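Local coordinates for protein probable fatty acyl-CoA transferase Rv3272 (Mycobacterium tuberculosis, PDB 5YX6) that probably works in fatty acid metabolism as a family III CoA transferase, binding fatty acyl-CoAs of varying chain length and preferring palmitoyl-CoA, at residues A[76-79]-A[84-87]; A[128-133]-A[180-185]; A[145-150]-A[166-171]; A[346-351]-A[366-371]. All coordinates share one frame; numbering follows the deposited sequence.

How the contacts relate
Along the chain, contact 1 closes first, contact 2 encloses contact 3 in its loop, and contact 4 follows. Contacts 1 and 2 rest on the same six-stranded parallel sheet, at edge strand 74-77 and at strand 126-131, their centres 24 Å apart. Contacts 2 and 3 share the neighbourhood of helix 173-196, which begins near the probable nucleophile D175; their centres are 19 Å apart, and Y133 packs on V148 and V149. Both reach the second subunit, consistent with the probable active site lying near the dimer interface. Contact 4, centred 23 Å from contact 2, meets it where H180 touches P366 and also reaches that subunit, whereas contact 1 belongs to the sheet's far edge.

Contact 1: residues A[76-79]-A[84-87]; sequences VTVD and QAKQ
V78 and A85 meet through methyl groups alone; no ring, amide or guanidinium group takes part, so there are no flat faces or edges to match between the side chains. V78 presents both branches to A85, with V78 CG1 at 3.6 Å and V78 CG2 at 3.8 Å from A85 CB. Its chi1 of 117° is nearly eclipsed rather than staggered, which turns the fork of the valine toward the helix and lets the A85 methyl group face both of its ends.

The backbone carbonyl of D79 also points at this methyl group, but the 3.0 Å between D79 O and A85 CB is implausibly short and its value doubtful. The same carbonyl oxygen is hydrogen-bonded to T82 OG1, and T82 OG1 also receives a weak bond from A85 N, so one threonine hydroxyl ties the loop to the first turn of the helix. The carboxylate of D79 plays no part across the contact; its OD1 is bonded to T81 OG1 in the connecting residues.

On the chain, V78 follows strand 74-77, whose other neighbours include strand 37-42 and the C-terminal helix 387-390. The short link from this edge strand into helix 83-94 opens the beta-alpha-beta crossover that leads back to strand 98-101, as in a Rossmann-type sheet of strand order 3-2-1-4-5-6.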
loop_
_atom_site.group_PDB
_atom_site.type_symbol
_atom_site.label_atom_id
_atom_site.label_comp_id
_atom_site.label_asym_id
_atom_site.label_seq_id
_atom_site.Cartn_x
_atom_site.Cartn_y
_atom_site.Cartn_z
ATOM N N VAL A 76 2.831 -20.233 -19.930
ATOM C CA VAL A 76 3.661 -21.308 -20.424
ATOM C C VAL A 76 3.953 -22.194 -19.225
ATOM O O VAL A 76 4.097 -21.717 -18.096
ATOM C CB VAL A 76 4.973 -20.825 -21.120
ATOM C CG1 VAL A 76 4.647 -19.893 -22.283
ATOM C CG2 VAL A 76 5.926 -20.162 -20.132
ATOM N N THR A 77 3.996 -23.493 -19.476
ATOM C CA THR A 77 4.310 -24.459 -18.451
ATOM C C THR A 77 5.676 -25.041 -18.747
ATOM O O THR A 77 5.967 -25.492 -19.864
ATOM C CB THR A 77 3.222 -25.546 -18.384
ATOM O OG1 THR A 77 2.471 -25.380 -17.173
ATOM C CG2 THR A 77 3.814 -26.950 -18.431
ATOM N N VAL A 78 6.534 -24.997 -17.740
ATOM C CA VAL A 78 7.905 -25.417 -17.927
ATOM C C VAL A 78 8.518 -25.916 -16.616
ATOM O O VAL A 78 8.179 -25.419 -15.542
ATOM C CB VAL A 78 8.709 -24.230 -18.507
ATOM C CG1 VAL A 78 9.813 -23.780 -17.569
ATOM C CG2 VAL A 78 9.226 -24.544 -19.900
ATOM N N ASP A 79 9.419 -26.891 -16.712
ATOM C CA ASP A 79 10.191 -27.364 -15.560
ATOM C C ASP A 79 11.575 -26.736 -15.591
ATOM O O ASP A 79 12.433 -27.165 -16.360
ATOM C CB ASP A 79 10.308 -28.890 -15.551
ATOM C CG ASP A 79 11.165 -29.414 -14.389
ATOM O OD1 ASP A 79 11.530 -28.625 -13.485
ATOM O OD2 ASP A 79 11.479 -30.624 -14.378
ATOM N N GLN A 84 16.321 -28.095 -21.166
ATOM C CA GLN A 84 15.402 -27.692 -22.227
ATOM C C GLN A 84 14.636 -26.415 -21.864
ATOM O O GLN A 84 14.473 -25.527 -22.700
ATOM C CB GLN A 84 14.411 -28.818 -22.528
ATOM C CG GLN A 84 13.439 -28.499 -23.659
ATOM C CD GLN A 84 12.396 -29.587 -23.858
ATOM O OE1 GLN A 84 11.509 -29.776 -23.021
ATOM N NE2 GLN A 84 12.493 -30.304 -24.972
ATOM N N ALA A 85 14.161 -26.334 -20.624
ATOM C CA ALA A 85 13.438 -25.150 -20.160
ATOM C C ALA A 85 14.345 -23.934 -20.071
ATOM O O ALA A 85 13.938 -22.831 -20.440
ATOM C CB ALA A 85 12.801 -25.408 -18.822
ATOM N N LYS A 86 15.568 -24.141 -19.585
ATOM C CA LYS A 86 16.545 -23.064 -19.494
ATOM C C LYS A 86 16.725 -22.411 -20.855
ATOM O O LYS A 86 16.706 -21.191 -20.969
ATOM C CB LYS A 86 17.890 -23.579 -18.968
ATOM N N GLN A 87 16.860 -23.224 -21.895
ATOM C CA GLN A 87 17.062 -22.683 -23.231
ATOM C C GLN A 87 15.818 -22.000 -23.787
ATOM O O GLN A 87 15.917 -20.991 -24.482
ATOM C CB GLN A 87 17.521 -23.783 -24.183
ATOM C CG GLN A 87 18.952 -24.223 -23.943
ATOM C CD GLN A 87 19.924 -23.055 -23.989
ATOM O OE1 GLN A 87 20.735 -22.874 -23.077
ATOM N NE2 GLN A 87 19.832 -22.243 -25.044
#

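Contact 2: residues A[128-133]-A[180-185]; sequences ARLTAY and HVLAQA
L182 reaches from helix 173-196 onto strand 126-131 and divides its two methyl groups between two strand residues. L182 CD1 lies 4.1 Å from A128 CB, while L182 CD2 is 4.0 Å from L130 CD2 and also 4.0 Å from L130 CB. The two leucine side chains cross obliquely; with CG of L182 anti to its backbone N (chi1 -178°), the fork of that residue lies over L130 and A128. All three residues are buried; V204 of strand 201-205 touches both leucines, A23 of helix 23-33 touches L130, and A27 of that helix touches L182.

This is a helix lying on a face of the parallel Rossmann-type sheet, within the connection between the neighbouring strands 126-131 and 201-205. L130 also sits about 7 Å, side chain to side chain, from D175, the probable nucleophile near the start of that helix.

A185, one turn on from L182, makes no contact with 128-133 and packs instead on V202 and on Y369 of the second subunit. The looser side is at R129, which points away from the helix into a partly exposed setting, where its NE and NH2 form salt bridges with E101 and E109 respectively.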
loop_
_atom_site.group_PDB
_atom_site.type_symbol
_atom_site.label_atom_id
_atom_site.label_comp_id
_atom_site.label_asym_id
_atom_site.label_seq_id
_atom_site.Cartn_x
_atom_site.Cartn_y
_atom_site.Cartn_z
ATOM N N ALA A 128 13.347 -7.302 -12.731
ATOM C CA ALA A 128 12.729 -6.871 -11.480
ATOM C C ALA A 128 12.599 -8.001 -10.454
ATOM O O ALA A 128 12.039 -9.049 -10.758
ATOM C CB ALA A 128 11.359 -6.249 -11.765
ATOM N N ARG A 129 13.109 -7.777 -9.244
ATOM C CA ARG A 129 13.101 -8.787 -8.179
ATOM C C ARG A 129 12.267 -8.382 -6.962
ATOM O O ARG A 129 12.469 -7.314 -6.380
ATOM C CB ARG A 129 14.529 -9.100 -7.739
ATOM C CG ARG A 129 15.504 -9.105 -8.901
ATOM C CD ARG A 129 16.858 -9.664 -8.531
ATOM N NE ARG A 129 16.824 -11.109 -8.341
ATOM C CZ ARG A 129 17.907 -11.870 -8.285
ATOM N NH1 ARG A 129 17.792 -13.180 -8.115
ATOM N NH2 ARG A 129 19.106 -11.318 -8.417
ATOM N N LEU A 130 11.320 -9.239 -6.595
ATOM C CA LEU A 130 10.518 -9.050 -5.389
ATOM C C LEU A 130 10.870 -10.101 -4.336
ATOM O O LEU A 130 10.766 -11.295 -4.597
ATOM C CB LEU A 130 9.030 -9.106 -5.728
ATOM C CG LEU A 130 8.049 -8.977 -4.563
ATOM C CD1 LEU A 130 8.245 -7.669 -3.838
ATOM C CD2 LEU A 130 6.622 -9.075 -5.078
ATOM N N THR A 131 11.333 -9.670 -3.166
ATOM C CA THR A 131 11.629 -10.625 -2.096
ATOM C C THR A 131 10.866 -10.268 -0.819
ATOM O O THR A 131 10.246 -9.210 -0.738
ATOM C CB THR A 131 13.142 -10.688 -1.773
ATOM O OG1 THR A 131 13.561 -9.460 -1.169
ATOM C CG2 THR A 131 13.956 -10.959 -3.027
ATOM N N ALA A 132 10.906 -11.155 0.174
ATOM C CA ALA A 132 10.288 -10.874 1.469
ATOM C C ALA A 132 11.103 -9.883 2.294
ATOM O O ALA A 132 10.560 -8.915 2.821
ATOM C CB ALA A 132 10.086 -12.164 2.257
ATOM N N TYR A 133 12.406 -10.125 2.397
ATOM C CA TYR A 133 13.242 -9.378 3.332
ATOM C C TYR A 133 14.465 -8.693 2.714
ATOM O O TYR A 133 15.242 -8.066 3.434
ATOM C CB TYR A 133 13.716 -10.299 4.449
ATOM C CG TYR A 133 12.611 -10.889 5.290
ATOM C CD1 TYR A 133 11.951 -10.126 6.243
ATOM C CD2 TYR A 133 12.237 -12.216 5.142
ATOM C CE1 TYR A 133 10.939 -10.676 7.022
ATOM C CE2 TYR A 133 11.232 -12.778 5.920
ATOM C CZ TYR A 133 10.587 -12.007 6.852
ATOM O OH TYR A 133 9.586 -12.569 7.613
ATOM N N HIS A 180 1.837 -3.005 -5.799
ATOM C CA HIS A 180 1.760 -1.690 -6.428
ATOM C C HIS A 180 3.115 -0.991 -6.490
ATOM O O HIS A 180 3.380 -0.252 -7.442
ATOM C CB HIS A 180 0.727 -0.815 -5.703
ATOM C CG HIS A 180 -0.684 -1.222 -5.992
ATOM N ND1 HIS A 180 -1.247 -1.105 -7.243
ATOM C CD2 HIS A 180 -1.616 -1.829 -5.217
ATOM C CE1 HIS A 180 -2.479 -1.582 -7.219
ATOM N NE2 HIS A 180 -2.724 -2.035 -6.003
ATOM N N VAL A 181 3.968 -1.224 -5.490
ATOM C CA VAL A 181 5.288 -0.596 -5.459
ATOM C C VAL A 181 6.195 -1.199 -6.534
ATOM O O VAL A 181 6.926 -0.485 -7.222
ATOM C CB VAL A 181 5.956 -0.744 -4.082
ATOM C CG1 VAL A 181 7.388 -0.240 -4.149
ATOM C CG2 VAL A 181 5.184 0.034 -3.030
ATOM N N LEU A 182 6.112 -2.514 -6.694
ATOM C CA LEU A 182 6.827 -3.208 -7.749
ATOM C C LEU A 182 6.396 -2.710 -9.128
ATOM O O LEU A 182 7.238 -2.466 -9.997
ATOM C CB LEU A 182 6.602 -4.715 -7.645
ATOM C CG LEU A 182 7.344 -5.549 -8.687
ATOM C CD1 LEU A 182 8.854 -5.332 -8.625
ATOM C CD2 LEU A 182 7.010 -7.011 -8.487
ATOM N N ALA A 183 5.084 -2.593 -9.325
ATOM C CA ALA A 183 4.534 -2.088 -10.576
ATOM C C ALA A 183 5.053 -0.682 -10.845
ATOM O O ALA A 183 5.455 -0.356 -11.968
ATOM C CB ALA A 183 3.011 -2.102 -10.541
ATOM N N GLN A 184 5.043 0.142 -9.803
ATOM C CA GLN A 184 5.617 1.480 -9.871
ATOM C C GLN A 184 7.075 1.422 -10.351
ATOM O O GLN A 184 7.481 2.151 -11.262
ATOM C CB GLN A 184 5.517 2.152 -8.500
ATOM C CG GLN A 184 6.316 3.429 -8.329
ATOM C CD GLN A 184 6.585 3.743 -6.866
ATOM O OE1 GLN A 184 7.723 3.666 -6.395
ATOM N NE2 GLN A 184 5.536 4.094 -6.137
ATOM N N ALA A 185 7.849 0.521 -9.759
ATOM C CA ALA A 185 9.265 0.431 -10.068
ATOM C C ALA A 185 9.525 -0.073 -11.490
ATOM O O ALA A 185 10.455 0.374 -12.150
ATOM C CB ALA A 185 9.944 -0.456 -9.068
#

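Contact 3: residues A[145-150]-A[166-171]; sequences IDLVVA and PQIIPF
D146 OD2 is gripped by two backbone N-H groups at the start of helix 173-196, with a hydrogen bond from D175 N and a weak one from V174 N. Its sister oxygen, D146 OD1, faces F171 O across the contact, two acceptors 3.9 Å apart with no bond between them. In the Rossmann-type domain, D146 opens helix 146-152, while 166-171 is the loop that leads into helix 173-196, so the carboxylate spans from one helix start to the next. As D175 is probably the nucleophile, D146 probably helps to position its backbone, and the two side chains come within about 4 Å. CG of D146 lies anti to the backbone N (chi1 -178°), which carries the carboxylate out from the helix toward the loop.

The apolar half of the contact is a single meeting of two branched side chains: L147 and I168 cross at about a right angle. I168 comes with its short branch, CG2, and not with its CD1 end. In I168 a chi1 of -58° sets CG1 beside the backbone N and CG2 anti to it, leaving CG2 to meet the leucine.

The loop also borders the second subunit, where P166 packs on Y260 of that chain and F171 on its Q217. Within the loop, I169 CG2 rides 3.6 Å above one face of the F171 ring, toward its rim. The leucine-isoleucine contact comes down to a single methyl group, I168 CG2, set 4.0 Å from both L147 CG and L147 CD1.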
loop_
_atom_site.group_PDB
_atom_site.type_symbol
_atom_site.label_atom_id
_atom_site.label_comp_id
_atom_site.label_asym_id
_atom_site.label_seq_id
_atom_site.Cartn_x
_atom_site.Cartn_y
_atom_site.Cartn_z
ATOM N N ILE A 145 5.830 -14.785 4.431
ATOM C CA ILE A 145 4.531 -14.454 3.873
ATOM C C ILE A 145 4.041 -13.162 4.536
ATOM O O ILE A 145 4.707 -12.643 5.429
ATOM C CB ILE A 145 3.520 -15.602 4.044
ATOM C CG1 ILE A 145 3.405 -16.031 5.505
ATOM C CG2 ILE A 145 3.934 -16.789 3.206
ATOM C CD1 ILE A 145 2.125 -16.790 5.784
ATOM N N ASP A 146 2.921 -12.631 4.054
ATOM C CA ASP A 146 2.355 -11.352 4.515
ATOM C C ASP A 146 2.324 -11.229 6.040
ATOM O O ASP A 146 2.853 -10.275 6.619
ATOM C CB ASP A 146 0.937 -11.173 3.938
ATOM C CG ASP A 146 0.284 -9.837 4.334
ATOM O OD1 ASP A 146 -0.227 -9.709 5.474
ATOM O OD2 ASP A 146 0.294 -8.903 3.495
ATOM N N LEU A 147 1.700 -12.214 6.675
ATOM C CA LEU A 147 1.443 -12.212 8.111
ATOM C C LEU A 147 2.725 -12.084 8.953
ATOM O O LEU A 147 2.767 -11.347 9.932
ATOM C CB LEU A 147 0.676 -13.491 8.469
ATOM C CG LEU A 147 0.159 -13.744 9.878
ATOM C CD1 LEU A 147 -1.127 -14.557 9.791
ATOM C CD2 LEU A 147 1.196 -14.485 10.680
ATOM N N VAL A 148 3.770 -12.798 8.562
ATOM C CA VAL A 148 5.008 -12.809 9.324
ATOM C C VAL A 148 5.854 -11.567 9.047
ATOM O O VAL A 148 6.493 -11.029 9.949
ATOM C CB VAL A 148 5.825 -14.086 9.016
ATOM C CG1 VAL A 148 7.161 -14.049 9.719
ATOM C CG2 VAL A 148 5.058 -15.294 9.480
ATOM N N VAL A 149 5.887 -11.137 7.788
ATOM C CA VAL A 149 6.584 -9.908 7.417
ATOM C C VAL A 149 5.957 -8.678 8.101
ATOM O O VAL A 149 6.668 -7.809 8.601
ATOM C CB VAL A 149 6.587 -9.708 5.881
ATOM C CG1 VAL A 149 7.132 -8.327 5.509
ATOM C CG2 VAL A 149 7.370 -10.823 5.204
ATOM N N ALA A 150 4.626 -8.627 8.124
ATOM C CA ALA A 150 3.891 -7.548 8.798
ATOM C C ALA A 150 4.262 -7.441 10.278
ATOM O O ALA A 150 4.507 -6.350 10.791
ATOM C CB ALA A 150 2.391 -7.766 8.654
ATOM N N PRO A 166 -0.874 -10.338 20.426
ATOM C CA PRO A 166 -0.600 -9.315 19.411
ATOM C C PRO A 166 -1.711 -9.259 18.364
ATOM O O PRO A 166 -2.251 -10.295 17.963
ATOM C CB PRO A 166 0.720 -9.776 18.783
ATOM C CG PRO A 166 1.344 -10.671 19.800
ATOM C CD PRO A 166 0.197 -11.347 20.492
ATOM N N GLN A 167 -2.087 -8.051 17.964
ATOM C CA GLN A 167 -3.135 -7.894 16.969
ATOM C C GLN A 167 -2.597 -8.178 15.576
ATOM O O GLN A 167 -1.693 -7.497 15.107
ATOM C CB GLN A 167 -3.732 -6.489 17.025
ATOM C CG GLN A 167 -4.821 -6.255 16.004
ATOM C CD GLN A 167 -6.115 -6.962 16.351
ATOM O OE1 GLN A 167 -6.421 -8.022 15.794
ATOM N NE2 GLN A 167 -6.881 -6.382 17.274
ATOM N N ILE A 168 -3.161 -9.187 14.922
ATOM C CA ILE A 168 -2.761 -9.546 13.573
ATOM C C ILE A 168 -3.777 -8.987 12.593
ATOM O O ILE A 168 -4.937 -9.390 12.619
ATOM C CB ILE A 168 -2.686 -11.073 13.382
ATOM C CG1 ILE A 168 -1.706 -11.716 14.372
ATOM C CG2 ILE A 168 -2.365 -11.405 11.923
ATOM C CD1 ILE A 168 -0.241 -11.452 14.059
ATOM N N ILE A 169 -3.355 -8.066 11.729
ATOM C CA ILE A 169 -4.273 -7.474 10.765
ATOM C C ILE A 169 -4.744 -8.546 9.785
ATOM O O ILE A 169 -3.936 -9.198 9.140
ATOM C CB ILE A 169 -3.625 -6.294 10.015
ATOM C CG1 ILE A 169 -3.330 -5.156 10.991
ATOM C CG2 ILE A 169 -4.540 -5.792 8.915
ATOM C CD1 ILE A 169 -2.338 -4.138 10.484
ATOM N N PRO A 170 -6.065 -8.746 9.698
ATOM C CA PRO A 170 -6.670 -9.847 8.942
ATOM C C PRO A 170 -6.861 -9.593 7.451
ATOM O O PRO A 170 -7.702 -10.251 6.843
ATOM C CB PRO A 170 -8.028 -10.022 9.624
ATOM C CG PRO A 170 -8.380 -8.650 10.086
ATOM C CD PRO A 170 -7.085 -7.939 10.396
ATOM N N PHE A 171 -6.152 -8.639 6.869
ATOM C CA PHE A 171 -6.087 -8.574 5.405
ATOM C C PHE A 171 -4.633 -8.396 4.976
ATOM O O PHE A 171 -3.774 -8.063 5.797
ATOM C CB PHE A 171 -6.999 -7.476 4.826
ATOM C CG PHE A 171 -6.779 -6.110 5.411
ATOM C CD1 PHE A 171 -5.845 -5.245 4.862
ATOM C CD2 PHE A 171 -7.528 -5.683 6.499
ATOM C CE1 PHE A 171 -5.640 -3.991 5.400
ATOM C CE2 PHE A 171 -7.335 -4.426 7.038
ATOM C CZ PHE A 171 -6.392 -3.574 6.488
#

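Contact 4: residues A[346-351]-A[366-371]; sequences ENDLTL and PARYAS
R368 turns one face of its guanidinium group to the backbone carbonyl of N347: N347 O is 3.6 Å from R368 NH1 and 3.9 Å from R368 CZ. The oxygen lies over the face and no hydrogen bond joins the pair; N347 O already accepts from R364 NH2, a like charge close to R368 NE. In R368, CG stands beside the backbone N at a chi1 of -39°, and the bend at chi3 (71°) turns the flat end so that one face meets N347 O. At the edge of the group, in its plane, a water accepts from R368 NH1 at 3.0 Å and donates to E346 O at 2.8 Å, bridging the arginine to the end of helix 342-346.

Here the chain leaves that helix through D348, whose positive phi turns it toward strand 350-353, while strand 368-369 pairs antiparallel with a strand of the second subunit and carries the sheet across the dimer interface. With CG of D348 anti to N (chi1 -168°), its CB lies obliquely to the guanidinium, 4.0 Å from R368 NH2. D348 OD2 is 4.2 Å from R368 NH2, opposite charges too far apart for a salt bridge. N347 ND2 reaches D208 and Y133 of the second subunit.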
loop_
_atom_site.group_PDB
_atom_site.type_symbol
_atom_site.label_atom_id
_atom_site.label_comp_id
_atom_site.label_asym_id
_atom_site.label_seq_id
_atom_site.Cartn_x
_atom_site.Cartn_y
_atom_site.Cartn_z
ATOM N N GLU A 346 -21.138 3.476 -6.566
ATOM C CA GLU A 346 -20.788 4.685 -7.298
ATOM C C GLU A 346 -19.397 4.640 -7.956
ATOM O O GLU A 346 -19.190 5.231 -9.008
ATOM C CB GLU A 346 -20.894 5.868 -6.338
ATOM C CG GLU A 346 -20.644 7.227 -6.931
ATOM C CD GLU A 346 -20.993 8.329 -5.950
ATOM O OE1 GLU A 346 -20.057 9.018 -5.493
ATOM O OE2 GLU A 346 -22.193 8.482 -5.613
ATOM N N ASN A 347 -18.451 3.941 -7.335
ATOM C CA ASN A 347 -17.064 3.956 -7.796
ATOM C C ASN A 347 -16.731 2.853 -8.795
ATOM O O ASN A 347 -15.588 2.746 -9.243
ATOM C CB ASN A 347 -16.112 3.868 -6.609
ATOM C CG ASN A 347 -15.942 5.193 -5.915
ATOM O OD1 ASN A 347 -16.673 6.134 -6.184
ATOM N ND2 ASN A 347 -14.981 5.273 -5.010
ATOM N N ASP A 348 -17.733 2.049 -9.140
ATOM C CA ASP A 348 -17.614 1.086 -10.219
ATOM C C ASP A 348 -16.401 0.185 -9.975
ATOM O O ASP A 348 -15.485 0.080 -10.803
ATOM C CB ASP A 348 -17.514 1.828 -11.551
ATOM C CG ASP A 348 -17.685 0.921 -12.739
ATOM O OD1 ASP A 348 -18.148 -0.225 -12.541
ATOM O OD2 ASP A 348 -17.368 1.359 -13.871
ATOM N N LEU A 349 -16.395 -0.446 -8.809
ATOM C CA LEU A 349 -15.212 -1.113 -8.308
ATOM C C LEU A 349 -15.109 -2.586 -8.712
ATOM O O LEU A 349 -14.107 -3.232 -8.428
ATOM C CB LEU A 349 -15.178 -0.988 -6.792
ATOM C CG LEU A 349 -14.638 0.331 -6.265
ATOM C CD1 LEU A 349 -15.125 0.584 -4.842
ATOM C CD2 LEU A 349 -13.121 0.283 -6.311
ATOM N N THR A 350 -16.137 -3.114 -9.365
ATOM C CA THR A 350 -16.190 -4.542 -9.667
ATOM C C THR A 350 -16.164 -4.851 -11.167
ATOM O O THR A 350 -16.540 -4.017 -11.989
ATOM C CB THR A 350 -17.433 -5.198 -9.042
ATOM O OG1 THR A 350 -18.620 -4.598 -9.572
ATOM C CG2 THR A 350 -17.410 -5.030 -7.526
ATOM N N LEU A 351 -15.704 -6.053 -11.509
ATOM C CA LEU A 351 -15.795 -6.575 -12.877
ATOM C C LEU A 351 -16.297 -8.012 -12.895
ATOM O O LEU A 351 -16.138 -8.749 -11.919
ATOM C CB LEU A 351 -14.436 -6.551 -13.589
ATOM C CG LEU A 351 -13.425 -5.439 -13.351
ATOM C CD1 LEU A 351 -12.037 -6.055 -13.204
ATOM C CD2 LEU A 351 -13.463 -4.447 -14.509
ATOM N N PRO A 366 -6.893 0.073 -8.488
ATOM C CA PRO A 366 -7.411 1.370 -8.038
ATOM C C PRO A 366 -7.208 2.558 -8.985
ATOM O O PRO A 366 -8.130 3.360 -9.104
ATOM C CB PRO A 366 -6.649 1.614 -6.726
ATOM C CG PRO A 366 -5.450 0.724 -6.790
ATOM C CD PRO A 366 -5.849 -0.462 -7.594
ATOM N N ALA A 367 -6.071 2.670 -9.663
ATOM C CA ALA A 367 -5.825 3.857 -10.487
ATOM C C ALA A 367 -6.706 3.903 -11.738
ATOM O O ALA A 367 -6.873 2.894 -12.425
ATOM C CB ALA A 367 -4.367 3.934 -10.876
ATOM N N ARG A 368 -7.250 5.090 -12.021
ATOM C CA ARG A 368 -8.157 5.333 -13.147
ATOM C C ARG A 368 -7.614 6.380 -14.139
ATOM O O ARG A 368 -6.888 7.291 -13.750
ATOM C CB ARG A 368 -9.504 5.800 -12.612
ATOM C CG ARG A 368 -9.941 5.086 -11.333
ATOM C CD ARG A 368 -11.419 5.337 -11.009
ATOM N NE ARG A 368 -12.349 4.672 -11.914
ATOM C CZ ARG A 368 -13.669 4.825 -11.856
ATOM N NH1 ARG A 368 -14.207 5.626 -10.944
ATOM N NH2 ARG A 368 -14.456 4.181 -12.704
ATOM N N TYR A 369 -7.981 6.253 -15.413
ATOM C CA TYR A 369 -7.439 7.101 -16.487
ATOM C C TYR A 369 -8.561 7.534 -17.425
ATOM O O TYR A 369 -9.521 6.789 -17.637
ATOM C CB TYR A 369 -6.339 6.370 -17.283
ATOM C CG TYR A 369 -5.221 5.812 -16.422
ATOM C CD1 TYR A 369 -5.375 4.600 -15.758
ATOM C CD2 TYR A 369 -4.023 6.498 -16.260
ATOM C CE1 TYR A 369 -4.375 4.086 -14.962
ATOM C CE2 TYR A 369 -3.003 5.983 -15.462
ATOM C CZ TYR A 369 -3.194 4.777 -14.816
ATOM O OH TYR A 369 -2.209 4.242 -14.023
ATOM N N ALA A 370 -8.461 8.735 -17.985
ATOM C CA ALA A 370 -9.541 9.218 -18.836
ATOM C C ALA A 370 -9.483 8.656 -20.258
ATOM O O ALA A 370 -10.521 8.358 -20.845
ATOM C CB ALA A 370 -9.540 10.735 -18.871
ATOM N N SER A 371 -8.283 8.482 -20.802
ATOM C CA SER A 371 -8.142 8.132 -22.218
ATOM C C SER A 371 -8.219 6.630 -22.523
ATOM O O SER A 371 -8.238 6.231 -23.691
ATOM C CB SER A 371 -6.820 8.681 -22.748
ATOM O OG SER A 371 -5.742 7.853 -22.336
HETATM O O HOH W 1 -17.159 5.485 -10.881
#